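Local coordinates for ribose ABC transporter, substrate binding protein (Conexibacter woesei, PDB 4KQ9) that probably binds ribose or a related carbohydrate in the periplasm as the substrate-binding component of an ABC transporter, at residues S143-Q148 with D166-A171; A113-L118 with L241-C246; R207-R212 with I219-T224. The protein carries 1 engineered substitution. All coordinates share one frame; numbering follows the deposited sequence. Where two conformers were deposited one is given.

Contact 1 of 3, residues S143-Q148 with D166-A171; sequences SFVEEQ and DVYTKA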
ATOM      1  N   SER A 143       1.466 -10.794  -0.847  1.00 28.93           N
ATOM      2  CA  SER A 143       1.167 -10.244  -2.127  1.00 29.23           C
ATOM      3  C   SER A 143       1.854  -8.881  -2.339  1.00 26.21           C
ATOM      4  O   SER A 143       2.361  -8.598  -3.433  1.00 28.27           O
ATOM      5  CB  SER A 143      -0.349 -10.110  -2.263  1.00 35.92           C
ATOM      6  OG  SER A 143      -0.666  -9.563  -3.542  1.00 45.92           O
ATOM      7  N   PHE A 144       1.879  -8.050  -1.300  1.00 23.08           N
ATOM      8  CA  PHE A 144       2.494  -6.702  -1.413  1.00 22.20           C
ATOM      9  C   PHE A 144       3.979  -6.860  -1.772  1.00 20.28           C
ATOM     10  O   PHE A 144       4.464  -6.146  -2.638  1.00 23.17           O
ATOM     11  CB  PHE A 144       2.293  -5.917  -0.137  1.00 20.27           C
ATOM     12  CG  PHE A 144       3.149  -4.651  -0.015  1.00 22.40           C
ATOM     13  CD1 PHE A 144       2.877  -3.525  -0.789  1.00 22.43           C
ATOM     14  CD2 PHE A 144       4.213  -4.583   0.895  1.00 21.52           C
ATOM     15  CE1 PHE A 144       3.643  -2.344  -0.655  1.00 23.38           C
ATOM     16  CE2 PHE A 144       4.975  -3.398   1.033  1.00 24.71           C
ATOM     17  CZ  PHE A 144       4.680  -2.277   0.262  1.00 22.15           C
ATOM     18  N   VAL A 145       4.634  -7.867  -1.175  1.00 19.67           N
ATOM     19  CA  VAL A 145       6.063  -8.166  -1.355  1.00 19.53           C
ATOM     20  C   VAL A 145       6.348  -8.803  -2.679  1.00 19.83           C
ATOM     21  O   VAL A 145       7.190  -8.314  -3.487  1.00 16.47           O
ATOM     22  CB  VAL A 145       6.567  -9.040  -0.164  1.00 21.09           C
ATOM     23  CG1 VAL A 145       8.027  -9.410  -0.281  1.00 20.97           C
ATOM     24  CG2 VAL A 145       6.382  -8.289   1.129  1.00 20.62           C
ATOM     25  N   GLU A 146       5.604  -9.874  -2.980  1.00 21.11           N
ATOM     26  CA  GLU A 146       5.841 -10.642  -4.185  1.00 21.19           C
ATOM     27  C   GLU A 146       5.463  -9.958  -5.453  1.00 20.88           C
ATOM     28  O   GLU A 146       6.200  -9.999  -6.437  1.00 19.88           O
ATOM     29  CB  GLU A 146       5.132 -12.006  -4.081  1.00 23.77           C
ATOM     30  CG  GLU A 146       5.587 -12.813  -2.887  1.00 24.51           C
ATOM     31  CD  GLU A 146       7.066 -13.231  -2.921  1.00 27.70           C
ATOM     32  OE1 GLU A 146       7.845 -12.868  -3.894  1.00 27.94           O
ATOM     33  OE2 GLU A 146       7.469 -13.940  -1.955  1.00 25.49           O
ATOM     34  N   GLU A 147       4.335  -9.258  -5.469  1.00 20.04           N
ATOM     35  CA  GLU A 147       3.937  -8.625  -6.709  1.00 20.07           C
ATOM     36  C   GLU A 147       4.834  -7.474  -7.066  1.00 20.77           C
ATOM     37  O   GLU A 147       5.219  -7.318  -8.251  1.00 19.45           O
ATOM     38  CB  GLU A 147       2.518  -8.087  -6.632  1.00 23.12           C
ATOM     39  CG  GLU A 147       1.456  -9.157  -6.513  1.00 27.61           C
ATOM     40  CD  GLU A 147       0.035  -8.570  -6.573  1.00 36.24           C
ATOM     41  OE1 GLU A 147      -0.115  -7.367  -6.961  1.00 41.55           O
ATOM     42  OE2 GLU A 147      -0.928  -9.325  -6.241  1.00 41.76           O
ATOM     43  N   GLN A 148       5.170  -6.637  -6.077  1.00 18.62           N
ATOM     44  CA  GLN A 148       6.114  -5.558  -6.388  1.00 19.40           C
ATOM     45  C   GLN A 148       7.503  -6.099  -6.801  1.00 18.98           C
ATOM     46  O   GLN A 148       8.152  -5.534  -7.696  1.00 19.16           O
ATOM     47  CB  GLN A 148       6.194  -4.536  -5.271  1.00 20.20           C
ATOM     48  CG  GLN A 148       7.049  -4.851  -4.125  1.00 23.44           C
ATOM     49  CD  GLN A 148       7.093  -3.665  -3.173  1.00 20.93           C
ATOM     50  OE1 GLN A 148       6.482  -3.682  -2.105  1.00 21.41           O
ATOM     51  NE2 GLN A 148       7.785  -2.628  -3.576  1.00 19.96           N
ATOM     52  N   ASP A 166      19.105 -10.878  -3.241  1.00 19.06           N
ATOM     53  CA  ASP A 166      17.683 -10.785  -3.402  1.00 20.27           C
ATOM     54  C   ASP A 166      17.182 -11.628  -2.284  1.00 19.32           C
ATOM     55  O   ASP A 166      17.007 -12.817  -2.531  1.00 18.72           O
ATOM     56  CB  ASP A 166      17.278 -11.395  -4.775  1.00 20.33           C
ATOM     57  CG  ASP A 166      15.751 -11.338  -5.056  1.00 22.81           C
ATOM     58  OD1 ASP A 166      14.968 -10.992  -4.136  1.00 26.39           O
ATOM     59  OD2 ASP A 166      15.338 -11.581  -6.216  1.00 22.32           O
ATOM     60  N   VAL A 167      16.937 -11.014  -1.110  1.00 16.91           N
ATOM     61  CA  VAL A 167      16.622 -11.654   0.134  1.00 18.14           C
ATOM     62  C   VAL A 167      15.239 -11.285   0.714  1.00 21.22           C
ATOM     63  O   VAL A 167      14.661 -10.251   0.371  1.00 18.68           O
ATOM     64  CB  VAL A 167      17.641 -11.363   1.227  1.00 19.76           C
ATOM     65  CG1 VAL A 167      19.066 -11.770   0.794  1.00 19.46           C
ATOM     66  CG2 VAL A 167      17.584  -9.917   1.667  1.00 18.63           C
ATOM     67  N   TYR A 168      14.682 -12.212   1.498  1.00 22.87           N
ATOM     68  CA  TYR A 168      13.327 -12.063   2.094  1.00 21.43           C
ATOM     69  C   TYR A 168      13.634 -11.932   3.536  1.00 20.72           C
ATOM     70  O   TYR A 168      14.675 -12.373   3.946  1.00 21.67           O
ATOM     71  CB  TYR A 168      12.435 -13.238   1.771  1.00 20.23           C
ATOM     72  CG  TYR A 168      11.934 -13.207   0.398  1.00 21.51           C
ATOM     73  CD1 TYR A 168      12.677 -13.743  -0.665  1.00 21.52           C
ATOM     74  CD2 TYR A 168      10.718 -12.647   0.124  1.00 20.75           C
ATOM     75  CE1 TYR A 168      12.195 -13.687  -1.959  1.00 23.23           C
ATOM     76  CE2 TYR A 168      10.218 -12.627  -1.141  1.00 21.23           C
ATOM     77  CZ  TYR A 168      10.950 -13.163  -2.180  1.00 21.52           C
ATOM     78  OH  TYR A 168      10.459 -13.091  -3.432  1.00 20.72           O
ATOM     79  N   THR A 169      12.823 -11.208   4.300  1.00 21.68           N
ATOM     80  CA  THR A 169      13.083 -10.914   5.700  1.00 19.40           C
ATOM     81  C   THR A 169      11.821 -11.363   6.498  1.00 21.17           C
ATOM     82  O   THR A 169      10.818 -11.732   5.883  1.00 21.05           O
ATOM     83  CB  THR A 169      13.300  -9.382   5.987  1.00 23.69           C
ATOM     84  OG1 THR A 169      12.269  -8.605   5.360  1.00 21.64           O
ATOM     85  CG2 THR A 169      14.640  -8.849   5.469  1.00 22.92           C
ATOM     86  N   LYS A 170      11.842 -11.237   7.818  1.00 20.18           N
ATOM     87  CA  LYS A 170      10.741 -11.761   8.648  1.00 26.15           C
ATOM     88  C   LYS A 170       9.521 -10.897   8.436  1.00 26.62           C
ATOM     89  O   LYS A 170       8.399 -11.382   8.275  1.00 27.67           O
ATOM     90  CB  LYS A 170      11.116 -11.741  10.157  1.00 24.22           C
ATOM     91  N   ALA A 171       9.773  -9.589   8.438  1.00 26.66           N
ATOM     92  CA  ALA A 171       8.750  -8.602   8.189  1.00 26.29           C
ATOM     93  C   ALA A 171       9.404  -7.290   7.765  1.00 23.34           C
ATOM     94  O   ALA A 171      10.627  -7.086   7.891  1.00 21.12           O
ATOM     95  CB  ALA A 171       7.907  -8.398   9.466  1.00 27.44           C
TER
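Tyr-168 reaches between Val-145 and Glu-146, which meet the CE2 side of its ring from opposite sides of the ring plane, both obliquely. Its chi1 of -76° sets CG beside the backbone N and sends the ring toward the first turn of helix 143-159. Beyond CB, CD2 begins to approach the carboxylate of Glu-146, and CE2 then takes the closest ring contacts from both neighbours, 4.0 Å from Val-145 CG1 and 3.2 Å from Glu-146 OE2. At the tip, OH donates to Glu-146 OE1 over 2.7 Å, on the syn side and 15° out of the carboxylate plane. Bent at chi2, the Glu-146 side chain crosses that of Tyr-168 at about a right angle, its carboxylate plane 40° from the ring, while OE2 accepts from Gly-141 N, so both oxygens are bonded. A phenylalanine here would probably leave Glu-146 OE1 without this donor and Arg-153 NH2 without the phenolic oxygen it also binds. The contact ties the start of helix 143-159 to the chain where it leaves strand 162-167, within the beta-alpha-beta unit that begins with strand 132-136.

Contact 2 of 3, residues A113-L118 with L241-C246; sequences AEIGRL and LTVSQC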
ATOM      1  N   ALA A 113       2.344  -4.107  -8.561  1.00 16.69           N
ATOM      2  CA  ALA A 113       3.313  -4.315  -9.688  1.00 17.01           C
ATOM      3  C   ALA A 113       3.779  -3.043 -10.265  1.00 19.68           C
ATOM      4  O   ALA A 113       4.942  -2.897 -10.608  1.00 19.08           O
ATOM      5  CB  ALA A 113       2.668  -5.164 -10.779  1.00 19.13           C
ATOM      6  N   GLU A 114       2.874  -2.051 -10.340  1.00 20.44           N
ATOM      7  CA  GLU A 114       3.235  -0.710 -10.745  1.00 23.23           C
ATOM      8  C   GLU A 114       4.209  -0.038  -9.777  1.00 19.50           C
ATOM      9  O   GLU A 114       5.173   0.562 -10.209  1.00 19.96           O
ATOM     10  CB  GLU A 114       2.004   0.171 -10.840  1.00 27.91           C
ATOM     11  CG  GLU A 114       2.120   1.187 -11.930  1.00 39.09           C
ATOM     12  CD  GLU A 114       2.102   2.593 -11.397  1.00 48.29           C
ATOM     13  OE1 GLU A 114       1.015   3.086 -11.005  1.00 61.38           O
ATOM     14  OE2 GLU A 114       3.180   3.216 -11.390  1.00 59.18           O
ATOM     15  N   ILE A 115       3.938  -0.157  -8.485  1.00 17.06           N
ATOM     16  CA  ILE A 115       4.892   0.319  -7.453  1.00 15.43           C
ATOM     17  C   ILE A 115       6.322  -0.228  -7.721  1.00 13.96           C
ATOM     18  O   ILE A 115       7.251   0.536  -7.720  1.00 13.18           O
ATOM     19  CB  ILE A 115       4.414  -0.044  -6.063  1.00 15.89           C
ATOM     20  CG1 ILE A 115       3.109   0.755  -5.796  1.00 16.54           C
ATOM     21  CG2 ILE A 115       5.443   0.376  -5.021  1.00 15.85           C
ATOM     22  CD1 ILE A 115       2.342   0.342  -4.595  1.00 16.63           C
ATOM     23  N   GLY A 116       6.446  -1.509  -7.903  1.00 13.98           N
ATOM     24  CA  GLY A 116       7.737  -2.201  -8.246  1.00 14.96           C
ATOM     25  C   GLY A 116       8.434  -1.700  -9.488  1.00 18.68           C
ATOM     26  O   GLY A 116       9.644  -1.479  -9.478  1.00 16.83           O
ATOM     27  N   ARG A 117       7.678  -1.454 -10.561  1.00 18.61           N
ATOM     28  CA  ARG A 117       8.250  -0.914 -11.803  0.50 21.01           C
ATOM     29  C   ARG A 117       8.696   0.519 -11.646  1.00 20.53           C
ATOM     30  O   ARG A 117       9.713   0.935 -12.227  1.00 17.48           O
ATOM     31  CB  ARG A 117       7.228  -0.980 -12.957  0.50 23.33           C
ATOM     32  CG  ARG A 117       7.015  -2.376 -13.510  0.50 26.83           C
ATOM     33  CD  ARG A 117       6.177  -2.413 -14.800  0.50 28.95           C
ATOM     34  NE  ARG A 117       4.826  -2.853 -14.504  0.50 31.95           N
ATOM     35  CZ  ARG A 117       3.812  -2.025 -14.268  0.50 30.86           C
ATOM     36  NH1 ARG A 117       2.647  -2.524 -13.981  0.50 29.38           N
ATOM     37  NH2 ARG A 117       3.966  -0.707 -14.341  0.50 30.81           N
ATOM     38  N   LEU A 118       7.942   1.308 -10.900  1.00 17.72           N
ATOM     39  CA  LEU A 118       8.363   2.687 -10.685  1.00 19.50           C
ATOM     40  C   LEU A 118       9.715   2.773  -9.930  1.00 16.88           C
ATOM     41  O   LEU A 118      10.636   3.601 -10.278  1.00 16.39           O
ATOM     42  CB  LEU A 118       7.330   3.479  -9.886  1.00 21.24           C
ATOM     43  CG  LEU A 118       5.944   3.688 -10.541  1.00 26.18           C
ATOM     44  CD1 LEU A 118       5.042   4.314  -9.489  1.00 26.81           C
ATOM     45  CD2 LEU A 118       6.056   4.562 -11.796  1.00 30.89           C
ATOM     46  N   LEU A 241      14.108   7.581  -3.017  1.00 12.30           N
ATOM     47  CA  LEU A 241      12.713   7.557  -3.496  1.00 11.72           C
ATOM     48  C   LEU A 241      11.835   6.829  -2.506  1.00 10.73           C
ATOM     49  O   LEU A 241      12.235   5.769  -1.954  1.00  9.63           O
ATOM     50  CB  LEU A 241      12.622   6.813  -4.817  1.00 12.75           C
ATOM     51  CG  LEU A 241      11.279   6.596  -5.541  1.00 14.41           C
ATOM     52  CD1 LEU A 241      10.997   7.862  -6.280  1.00 16.73           C
ATOM     53  CD2 LEU A 241      11.309   5.495  -6.624  1.00 16.11           C
ATOM     54  N   THR A 242      10.662   7.352  -2.279  1.00  9.69           N
ATOM     55  CA  THR A 242       9.612   6.546  -1.684  1.00 11.16           C
ATOM     56  C   THR A 242       8.327   6.705  -2.487  1.00 11.27           C
ATOM     57  O   THR A 242       8.189   7.662  -3.295  1.00 11.59           O
ATOM     58  CB  THR A 242       9.410   6.947  -0.211  1.00 12.12           C
ATOM     59  OG1 THR A 242       8.495   6.050   0.423  1.00 12.41           O
ATOM     60  CG2 THR A 242       8.899   8.359  -0.068  1.00 12.45           C
ATOM     61  N   VAL A 243       7.361   5.827  -2.264  1.00 11.47           N
ATOM     62  CA  VAL A 243       6.129   5.869  -3.025  1.00 11.31           C
ATOM     63  C   VAL A 243       4.953   5.944  -2.041  1.00 11.22           C
ATOM     64  O   VAL A 243       4.862   5.105  -1.122  1.00 11.08           O
ATOM     65  CB  VAL A 243       5.992   4.667  -3.956  1.00 12.16           C
ATOM     66  CG1 VAL A 243       4.709   4.759  -4.854  1.00 12.85           C
ATOM     67  CG2 VAL A 243       7.198   4.602  -4.865  1.00 14.09           C
ATOM     68  N   SER A 244       4.053   6.917  -2.227  1.00 10.84           N
ATOM     69  CA  SER A 244       2.759   6.960  -1.467  1.00 11.09           C
ATOM     70  C   SER A 244       1.674   6.142  -2.160  1.00 11.19           C
ATOM     71  O   SER A 244       1.549   6.195  -3.391  1.00  9.73           O
ATOM     72  CB  SER A 244       2.291   8.364  -1.334  1.00 12.60           C
ATOM     73  OG  SER A 244       0.989   8.361  -0.826  1.00 12.40           O
ATOM     74  N   GLN A 245       0.939   5.351  -1.367  1.00 10.65           N
ATOM     75  CA  GLN A 245      -0.207   4.619  -1.858  1.00 11.95           C
ATOM     76  C   GLN A 245      -1.476   5.407  -1.668  1.00 10.90           C
ATOM     77  O   GLN A 245      -2.522   4.863  -1.854  1.00 11.69           O
ATOM     78  CB  GLN A 245      -0.319   3.341  -1.066  1.00 14.53           C
ATOM     79  CG  GLN A 245       0.813   2.384  -1.352  1.00 17.29           C
ATOM     80  CD  GLN A 245       0.532   1.032  -0.689  1.00 21.23           C
ATOM     81  OE1 GLN A 245       1.221   0.642   0.247  1.00 24.33           O
ATOM     82  NE2 GLN A 245      -0.516   0.360  -1.124  1.00 21.14           N
ATOM     83  N   CYS A 246      -1.388   6.683  -1.266  1.00 10.89           N
ATOM     84  CA  CYS A 246      -2.527   7.619  -1.314  1.00 11.80           C
ATOM     85  C   CYS A 246      -3.739   7.136  -0.516  1.00 11.81           C
ATOM     86  O   CYS A 246      -4.840   6.990  -1.052  1.00 10.75           O
ATOM     87  CB  CYS A 246      -2.907   7.837  -2.754  1.00 13.46           C
ATOM     88  SG  CYS A 246      -1.590   8.672  -3.696  1.00 15.89           S
TER
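With chi1 of -66° and chi2 of 169°, Ile-115 sets CG1 beside its backbone N and runs on to CD1, which brings the branch against both Val-243 and Gln-245. Gln-245 likewise holds CG beside its own backbone N, and this CG is the atom that Ile-115 CD1 meets, at 4.1 Å, where the two side chains cross at about a right angle. Ile-115 CG1 lies 4.4 Å from Val-243 CG1, a loose apolar contact. At the other end, Leu-118 O lies 4.2 Å from Leu-241 CD2, a plain van der Waals contact; the Leu-118 side chain also points toward the strand. No hydrogen bond joins the segments, and the contact is mainly van der Waals, with one carbonyl oxygen against a methyl. The polar end of Gln-245 is engaged beyond it, NE2 with Ser-110 OG and OE1 with a bound glycerol, which probably came from the crystallisation liquor but may mark a pocket. The strand then closes in an ST turn: Ser-244 OG accepts from Cys-246 N at 2.9 Å with an N-H...O angle of 153°. Cys-246 is the N-cap of helix 247-264, and its disulfide with Cys-296, together with a bond from Ser-244 to Glu-297, fastens this turn to the C-terminal helix 291-297. Helix 112-126 thus packs on strand 241-244, which pairs antiparallel with strand 277-280.

Contact 3 of 3, residues R207-R212 with I219-T224; sequences RAIAAR and IMVVGT. Engineered in segment 219-224: Met-220 (natural residue Val).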
ATOM      1  N   ARG A 207      20.601   3.141   8.325  1.00 16.37           N
ATOM      2  CA  ARG A 207      21.459   3.106   9.555  1.00 20.35           C
ATOM      3  C   ARG A 207      22.622   2.163   9.356  1.00 18.66           C
ATOM      4  O   ARG A 207      23.717   2.468   9.759  1.00 20.07           O
ATOM      5  CB  ARG A 207      20.650   2.669  10.746  1.00 24.82           C
ATOM      6  CG  ARG A 207      19.436   3.551  11.005  1.00 32.39           C
ATOM      7  CD  ARG A 207      19.098   3.657  12.475  1.00 41.24           C
ATOM      8  NE  ARG A 207      18.813   2.371  13.121  1.00 48.92           N
ATOM      9  CZ  ARG A 207      17.599   1.846  13.337  1.00 53.83           C
ATOM     10  NH1 ARG A 207      16.481   2.462  12.938  1.00 55.11           N
ATOM     11  NH2 ARG A 207      17.505   0.672  13.957  1.00 57.00           N
ATOM     12  N   ALA A 208      22.392   1.062   8.662  1.00 17.43           N
ATOM     13  CA  ALA A 208      23.449   0.121   8.294  1.00 17.65           C
ATOM     14  C   ALA A 208      24.459   0.712   7.393  1.00 18.54           C
ATOM     15  O   ALA A 208      25.664   0.506   7.569  1.00 18.06           O
ATOM     16  CB  ALA A 208      22.860  -1.116   7.635  1.00 17.20           C
ATOM     17  N   ILE A 209      24.008   1.483   6.412  1.00 16.11           N
ATOM     18  CA  ILE A 209      24.935   2.137   5.508  1.00 15.90           C
ATOM     19  C   ILE A 209      25.843   3.170   6.229  1.00 17.42           C
ATOM     20  O   ILE A 209      27.059   3.276   5.967  1.00 20.47           O
ATOM     21  CB  ILE A 209      24.144   2.773   4.330  1.00 14.94           C
ATOM     22  CG1 ILE A 209      23.602   1.658   3.402  1.00 15.26           C
ATOM     23  CG2 ILE A 209      25.021   3.685   3.536  1.00 15.32           C
ATOM     24  CD1 ILE A 209      22.448   2.080   2.493  1.00 17.25           C
ATOM     25  N   ALA A 210      25.252   3.914   7.134  1.00 19.59           N
ATOM     26  CA  ALA A 210      25.945   4.979   7.860  1.00 20.94           C
ATOM     27  C   ALA A 210      26.965   4.370   8.848  1.00 23.61           C
ATOM     28  O   ALA A 210      28.105   4.847   8.892  1.00 25.44           O
ATOM     29  CB  ALA A 210      24.937   5.815   8.619  1.00 21.93           C
ATOM     30  N   ALA A 211      26.558   3.298   9.554  1.00 26.79           N
ATOM     31  CA  ALA A 211      27.474   2.507  10.431  1.00 27.50           C
ATOM     32  C   ALA A 211      28.706   2.037   9.702  1.00 28.98           C
ATOM     33  O   ALA A 211      29.740   1.816  10.338  1.00 32.82           O
ATOM     34  CB  ALA A 211      26.758   1.325  11.079  1.00 27.97           C
ATOM     35  N   ARG A 212      28.631   1.892   8.373  1.00 28.64           N
ATOM     36  CA  ARG A 212      29.797   1.525   7.571  1.00 25.76           C
ATOM     37  C   ARG A 212      30.539   2.699   7.083  1.00 25.93           C
ATOM     38  O   ARG A 212      31.456   2.591   6.263  1.00 27.45           O
ATOM     39  CB  ARG A 212      29.394   0.679   6.385  1.00 25.74           C
ATOM     40  CG  ARG A 212      29.052  -0.729   6.774  1.00 30.86           C
ATOM     41  CD  ARG A 212      28.893  -1.614   5.540  1.00 29.69           C
ATOM     42  NE  ARG A 212      30.150  -1.930   4.831  1.00 31.43           N
ATOM     43  CZ  ARG A 212      30.843  -3.071   4.968  1.00 30.69           C
ATOM     44  NH1 ARG A 212      30.476  -3.981   5.845  1.00 31.16           N
ATOM     45  NH2 ARG A 212      31.934  -3.274   4.257  1.00 32.39           N
ATOM     46  N   ILE A 219      24.745   5.097  -2.103  1.00 19.32           N
ATOM     47  CA  ILE A 219      23.943   3.939  -2.492  1.00 17.37           C
ATOM     48  C   ILE A 219      22.526   4.432  -2.566  1.00 15.55           C
ATOM     49  O   ILE A 219      22.014   5.038  -1.617  1.00 15.17           O
ATOM     50  CB  ILE A 219      24.036   2.823  -1.430  1.00 17.44           C
ATOM     51  CG1 ILE A 219      25.460   2.224  -1.372  1.00 16.55           C
ATOM     52  CG2 ILE A 219      23.031   1.740  -1.711  1.00 18.56           C
ATOM     53  CD1 ILE A 219      25.713   1.351  -0.179  1.00 16.53           C
HETATM   54  N   MSE A 220      21.859   4.188  -3.675  1.00 17.11           N
HETATM   55  CA  MSE A 220      20.473   4.681  -3.795  1.00 17.93           C
HETATM   56  C   MSE A 220      19.514   3.747  -3.065  1.00 15.84           C
HETATM   57  O   MSE A 220      19.413   2.574  -3.385  1.00 15.02           O
HETATM   58  CB  MSE A 220      20.009   4.738  -5.255  1.00 19.71           C
HETATM   59  CG  MSE A 220      20.717   5.860  -6.011  1.00 27.04           C
HETATM   60 SE   MSE A 220      19.787   5.899  -7.773  0.70 37.26          SE
HETATM   61  CE  MSE A 220      20.506   4.269  -8.386  1.00 24.61           C
ATOM     62  N   VAL A 221      18.791   4.271  -2.105  1.00 14.19           N
ATOM     63  CA  VAL A 221      17.816   3.471  -1.330  1.00 11.79           C
ATOM     64  C   VAL A 221      16.388   3.895  -1.689  1.00 11.50           C
ATOM     65  O   VAL A 221      16.107   5.097  -1.679  1.00 10.77           O
ATOM     66  CB  VAL A 221      18.039   3.781   0.149  1.00 11.79           C
ATOM     67  CG1 VAL A 221      16.928   3.252   0.990  1.00 11.79           C
ATOM     68  CG2 VAL A 221      19.441   3.281   0.574  1.00 12.59           C
ATOM     69  N   VAL A 222      15.516   2.925  -2.005  1.00 11.31           N
ATOM     70  CA  VAL A 222      14.141   3.153  -2.408  1.00 11.16           C
ATOM     71  C   VAL A 222      13.206   2.252  -1.573  1.00 11.89           C
ATOM     72  O   VAL A 222      13.522   1.069  -1.261  1.00 10.68           O
ATOM     73  CB  VAL A 222      13.909   2.942  -3.932  1.00 12.34           C
ATOM     74  CG1 VAL A 222      14.952   3.684  -4.838  1.00 12.55           C
ATOM     75  CG2 VAL A 222      13.945   1.480  -4.255  1.00 14.43           C
ATOM     76  N   GLY A 223      12.076   2.819  -1.204  1.00 12.18           N
ATOM     77  CA  GLY A 223      11.076   2.156  -0.315  1.00 12.55           C
ATOM     78  C   GLY A 223       9.656   2.516  -0.747  1.00 13.79           C
ATOM     79  O   GLY A 223       9.488   3.120  -1.788  1.00 13.72           O
ATOM     80  N   THR A 224       8.649   2.150   0.024  1.00 13.92           N
ATOM     81  CA  THR A 224       7.276   2.433  -0.218  1.00 14.86           C
ATOM     82  C   THR A 224       6.616   2.767   1.137  1.00 15.50           C
ATOM     83  O   THR A 224       6.893   2.146   2.113  1.00 16.20           O
ATOM     84  CB  THR A 224       6.556   1.220  -0.836  1.00 15.17           C
ATOM     85  OG1 THR A 224       7.118   0.919  -2.100  1.00 18.45           O
ATOM     86  CG2 THR A 224       5.121   1.480  -1.001  1.00 13.90           C
TER
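No ring, amide, carboxylate or guanidinium group enters the contact of Ile-209 with Ile-219 and Val-221, so it has no stacked faces or edges; three branched aliphatic side chains do all the touching. Ile-209 carries the helix side. Its CG1 stands beside the backbone N (chi1 -71°) and chi2 of 161° carries CD1 outward to the strand, where it meets Val-221 CG2 tip to tip at 3.8 Å. One atom back, Ile-209 CG1 is 4.2 Å from Ile-219 CD1, and there the two isoleucines pass at a slant. The one helix residue is therefore met at two successive carbons, by Ile-219, just before the strand, and Val-221, within it, both with CB toward the helix. Between them the engineered Met-220, modelled as selenomethionine, points away from the helix and rests on helix 112-126 through Ile-123 and Arg-126. Ile-214, in the connecting loop, adds to the apolar surroundings of Ile-209. This is the helix-on-sheet core of a beta-alpha-beta unit: strand 193-196 leads into helix 199-211, which returns to strand 220-222, the last of the four parallel strands, beyond which residues 240-244 continue the pairing, as in the alternating alpha/beta lobes of periplasmic sugar-binding proteins.

Along the chain, contact 2 opens first with 113-118 and closes last with 241-246; contacts 1 and 3 fall in between, one after the other. Their centres are close, contact 2 about 14 Å from contact 1 and about 18 Å from contact 3, which is also about 18 Å from contact 1. Contacts 1 and 3 reach strands 162-167 and 220-222 of the same four-stranded parallel sheet. Thr-224 touches Phe-144, Ile-115 and Val-243, while a probable hydrogen bond of 3.0 Å joins Gly-223 N to Leu-241 O. The contacts thus consolidate one lobe. Helix 112-126 follows strand 106-109 of the other, six-stranded sheet, consistent with an interlobe crossing just before contact 2.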